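Local coordinates for protein putative protease I (Bacteroides thetaiotaomicron VPI-5482, PDB 3CNE) that binds flavins such as lumichrome, riboflavin, FMN and FAD as a homodimer and may store them, apparently without proteolytic or chaperone activity, at residues A[70-75]-A[114-119]. Numbering follows the deposited sequence.
Sequences LVFSCG and AMMFDF. With ZN (zinc ion), chain E.
Phe72 of the strand meets two successive residues of the helix, Met116 with its ring and Phe117 with its CB. Met116, a selenomethionine, crosses the Phe72 side chain at about a right angle and lays its CG over one ring face, 4.0 Å from the centroid and 28° off the normal, a CH-pi contact. Its chain bends at chi2 (-66°) and again at chi3 (-74°), folding CE back to 4.1 Å from CE1 of Phe72, while SE stands obliquely 5.3 Å from the ring centroid in a Met-aromatic contact. The CB of Phe117 leaves the helix without pointing at the strand, but CG, set beside the backbone N and anti to the carbonyl carbon, brings the far rim of the ring up against both Leu70 and Phe72. Phe117 CE1 meets Leu70 CD2 at 3.9 Å near the ring plane, an edge contact, and Phe117 CZ lies 4.1 Å from Phe72 CB. All four side chains are buried, and the contact is wholly apolar. An alanine in place of Phe72 would probably leave Met116 CG and CE without the ring they rest on and open a gap in this core. Beyond the strand end, Cys74 SG binds the structural zinc ion at 2.3 Å, a site that also includes Cys111. In this DJ-1/PfpI-family fold, strand 69-73 runs in the parallel part of the central sheet between strands 4-9 and 106-110. Helix 113-119, which follows strand 106-110, packs on the sheet face where Leu70 and Phe72 also touch helix 88-102, through Phe100 and Leu93; Val71 turns the other way, onto Tyr21 and Phe25 of helix 15-27.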
ATOM      1  N   LEU A  70      12.649 -11.805  -8.109  1.00 23.19           N
ATOM      2  CA  LEU A  70      11.674 -12.174  -7.101  1.00 23.21           C
ATOM      3  C   LEU A  70      11.576 -11.031  -6.103  1.00 22.92           C
ATOM      4  O   LEU A  70      12.602 -10.511  -5.641  1.00 21.95           O
ATOM      5  CB  LEU A  70      12.100 -13.453  -6.404  1.00 23.35           C
ATOM      6  CG  LEU A  70      11.184 -14.139  -5.376  1.00 24.64           C
ATOM      7  CD1 LEU A  70      11.554 -15.602  -5.245  1.00 24.65           C
ATOM      8  CD2 LEU A  70      11.360 -13.488  -4.003  1.00 28.05           C
ATOM      9  N   VAL A  71      10.340 -10.635  -5.788  1.00 22.24           N
ATOM     10  CA  VAL A  71      10.062  -9.747  -4.656  1.00 22.20           C
ATOM     11  C   VAL A  71       9.408 -10.559  -3.532  1.00 22.10           C
ATOM     12  O   VAL A  71       8.442 -11.284  -3.766  1.00 22.75           O
ATOM     13  CB  VAL A  71       9.117  -8.564  -5.025  1.00 21.37           C
ATOM     14  CG1 VAL A  71       8.669  -7.838  -3.807  1.00 22.73           C
ATOM     15  CG2 VAL A  71       9.824  -7.577  -5.985  1.00 21.58           C
ATOM     16  N   PHE A  72       9.961 -10.471  -2.325  1.00 22.00           N
ATOM     17  CA  PHE A  72       9.301 -11.072  -1.168  1.00 22.35           C
ATOM     18  C   PHE A  72       8.641  -9.961  -0.366  1.00 22.27           C
ATOM     19  O   PHE A  72       9.318  -9.129   0.260  1.00 21.30           O
ATOM     20  CB  PHE A  72      10.250 -11.853  -0.255  1.00 23.75           C
ATOM     21  CG  PHE A  72       9.521 -12.503   0.900  1.00 24.20           C
ATOM     22  CD1 PHE A  72       8.846 -13.714   0.716  1.00 26.29           C
ATOM     23  CD2 PHE A  72       9.434 -11.871   2.133  1.00 25.53           C
ATOM     24  CE1 PHE A  72       8.102 -14.318   1.783  1.00 25.50           C
ATOM     25  CE2 PHE A  72       8.735 -12.467   3.195  1.00 25.62           C
ATOM     26  CZ  PHE A  72       8.063 -13.688   3.008  1.00 26.00           C
ATOM     27  N   SER A  73       7.319  -9.959  -0.391  1.00 22.06           N
ATOM     28  CA  SER A  73       6.558  -8.898   0.252  1.00 23.20           C
ATOM     29  C   SER A  73       6.036  -9.429   1.595  1.00 23.56           C
ATOM     30  O   SER A  73       5.156 -10.290   1.659  1.00 22.97           O
ATOM     31  CB  SER A  73       5.433  -8.425  -0.675  1.00 23.55           C
ATOM     32  OG  SER A  73       5.050  -7.090  -0.378  1.00 25.60           O
ATOM     33  N   CYS A  74       6.621  -8.907   2.665  1.00 23.68           N
ATOM     34  CA  CYS A  74       6.467  -9.461   3.972  1.00 23.19           C
ATOM     35  C   CYS A  74       5.103  -9.066   4.604  1.00 22.35           C
ATOM     36  O   CYS A  74       4.408  -8.179   4.126  1.00 22.15           O
ATOM     37  CB  CYS A  74       7.632  -8.952   4.813  1.00 22.72           C
ATOM     38  SG  CYS A  74       7.941  -9.842   6.341  1.00 27.20           S
ATOM     39  N   GLY A  75       4.770  -9.718   5.696  1.00 21.40           N
ATOM     40  CA  GLY A  75       3.514  -9.471   6.394  1.00 20.36           C
ATOM     41  C   GLY A  75       3.511 -10.245   7.695  1.00 20.15           C
ATOM     42  O   GLY A  75       4.496 -10.889   8.040  1.00 19.59           O
ATOM     43  N   ALA A 114      14.760 -10.675   4.156  1.00 28.04           N
ATOM     44  CA  ALA A 114      16.161 -11.117   4.153  1.00 28.69           C
ATOM     45  C   ALA A 114      16.322 -12.416   4.957  1.00 29.73           C
ATOM     46  O   ALA A 114      17.202 -13.247   4.659  1.00 29.14           O
ATOM     47  CB  ALA A 114      17.058 -10.043   4.733  1.00 28.30           C
HETATM   48  N   MSE A 115      15.470 -12.588   5.969  1.00 30.44           N
HETATM   49  CA  MSE A 115      15.521 -13.798   6.792  1.00 33.77           C
HETATM   50  C   MSE A 115      14.992 -14.994   6.012  1.00 31.34           C
HETATM   51  O   MSE A 115      15.575 -16.076   6.054  1.00 30.62           O
HETATM   52  CB  MSE A 115      14.746 -13.606   8.080  1.00 33.28           C
HETATM   53  CG  MSE A 115      14.876 -14.771   9.056  1.00 36.66           C
HETATM   54 SE   MSE A 115      13.561 -14.611  10.493  1.00 44.68          SE
HETATM   55  CE  MSE A 115      11.850 -14.885   9.553  1.00 39.02           C
HETATM   56  N   MSE A 116      13.900 -14.784   5.280  1.00 30.87           N
HETATM   57  CA  MSE A 116      13.361 -15.832   4.406  1.00 30.08           C
HETATM   58  C   MSE A 116      14.440 -16.274   3.399  1.00 28.75           C
HETATM   59  O   MSE A 116      14.621 -17.466   3.142  1.00 27.21           O
HETATM   60  CB  MSE A 116      12.090 -15.347   3.706  1.00 30.61           C
HETATM   61  CG  MSE A 116      10.955 -15.023   4.687  1.00 34.09           C
HETATM   62 SE   MSE A 116      10.328 -16.665   5.590  1.00 45.08          SE
HETATM   63  CE  MSE A 116       9.392 -17.411   4.115  1.00 40.77           C
ATOM     64  N   PHE A 117      15.140 -15.294   2.828  1.00 27.91           N
ATOM     65  CA  PHE A 117      16.264 -15.561   1.944  1.00 27.64           C
ATOM     66  C   PHE A 117      17.351 -16.355   2.676  1.00 27.53           C
ATOM     67  O   PHE A 117      17.807 -17.379   2.166  1.00 28.10           O
ATOM     68  CB  PHE A 117      16.841 -14.246   1.355  1.00 27.10           C
ATOM     69  CG  PHE A 117      15.887 -13.485   0.446  1.00 25.42           C
ATOM     70  CD1 PHE A 117      14.798 -14.111  -0.155  1.00 25.06           C
ATOM     71  CD2 PHE A 117      16.120 -12.134   0.160  1.00 25.97           C
ATOM     72  CE1 PHE A 117      13.931 -13.386  -1.032  1.00 26.22           C
ATOM     73  CE2 PHE A 117      15.271 -11.411  -0.704  1.00 26.26           C
ATOM     74  CZ  PHE A 117      14.170 -12.043  -1.291  1.00 24.65           C
ATOM     75  N   ASP A 118      17.734 -15.897   3.874  1.00 27.70           N
ATOM     76  CA  ASP A 118      18.796 -16.517   4.652  1.00 28.43           C
ATOM     77  C   ASP A 118      18.539 -17.993   4.901  1.00 28.66           C
ATOM     78  O   ASP A 118      19.456 -18.810   4.768  1.00 27.50           O
ATOM     79  CB  ASP A 118      19.019 -15.796   5.994  1.00 29.26           C
ATOM     80  CG  ASP A 118      20.054 -16.527   6.907  1.00 32.62           C
ATOM     81  OD1 ASP A 118      20.227 -17.756   6.801  1.00 39.21           O
ATOM     82  OD2 ASP A 118      20.701 -15.902   7.759  1.00 34.51           O
ATOM     83  N   PHE A 119      17.291 -18.324   5.241  1.00 28.53           N
ATOM     84  CA  PHE A 119      16.887 -19.697   5.547  1.00 28.87           C
ATOM     85  C   PHE A 119      17.291 -20.660   4.444  1.00 28.59           C
ATOM     86  O   PHE A 119      17.570 -21.835   4.704  1.00 29.05           O
ATOM     87  CB  PHE A 119      15.361 -19.788   5.760  1.00 29.58           C
ATOM     88  CG  PHE A 119      14.871 -19.212   7.070  1.00 29.02           C
ATOM     89  CD1 PHE A 119      15.747 -18.879   8.086  1.00 31.40           C
ATOM     90  CD2 PHE A 119      13.501 -19.072   7.298  1.00 30.93           C
ATOM     91  CE1 PHE A 119      15.280 -18.377   9.297  1.00 32.61           C
ATOM     92  CE2 PHE A 119      13.018 -18.575   8.489  1.00 31.04           C
ATOM     93  CZ  PHE A 119      13.904 -18.229   9.500  1.00 31.86           C
TER
HETATM   94 ZN    ZN E 301       7.679  -8.495   8.182  1.00 64.95          ZN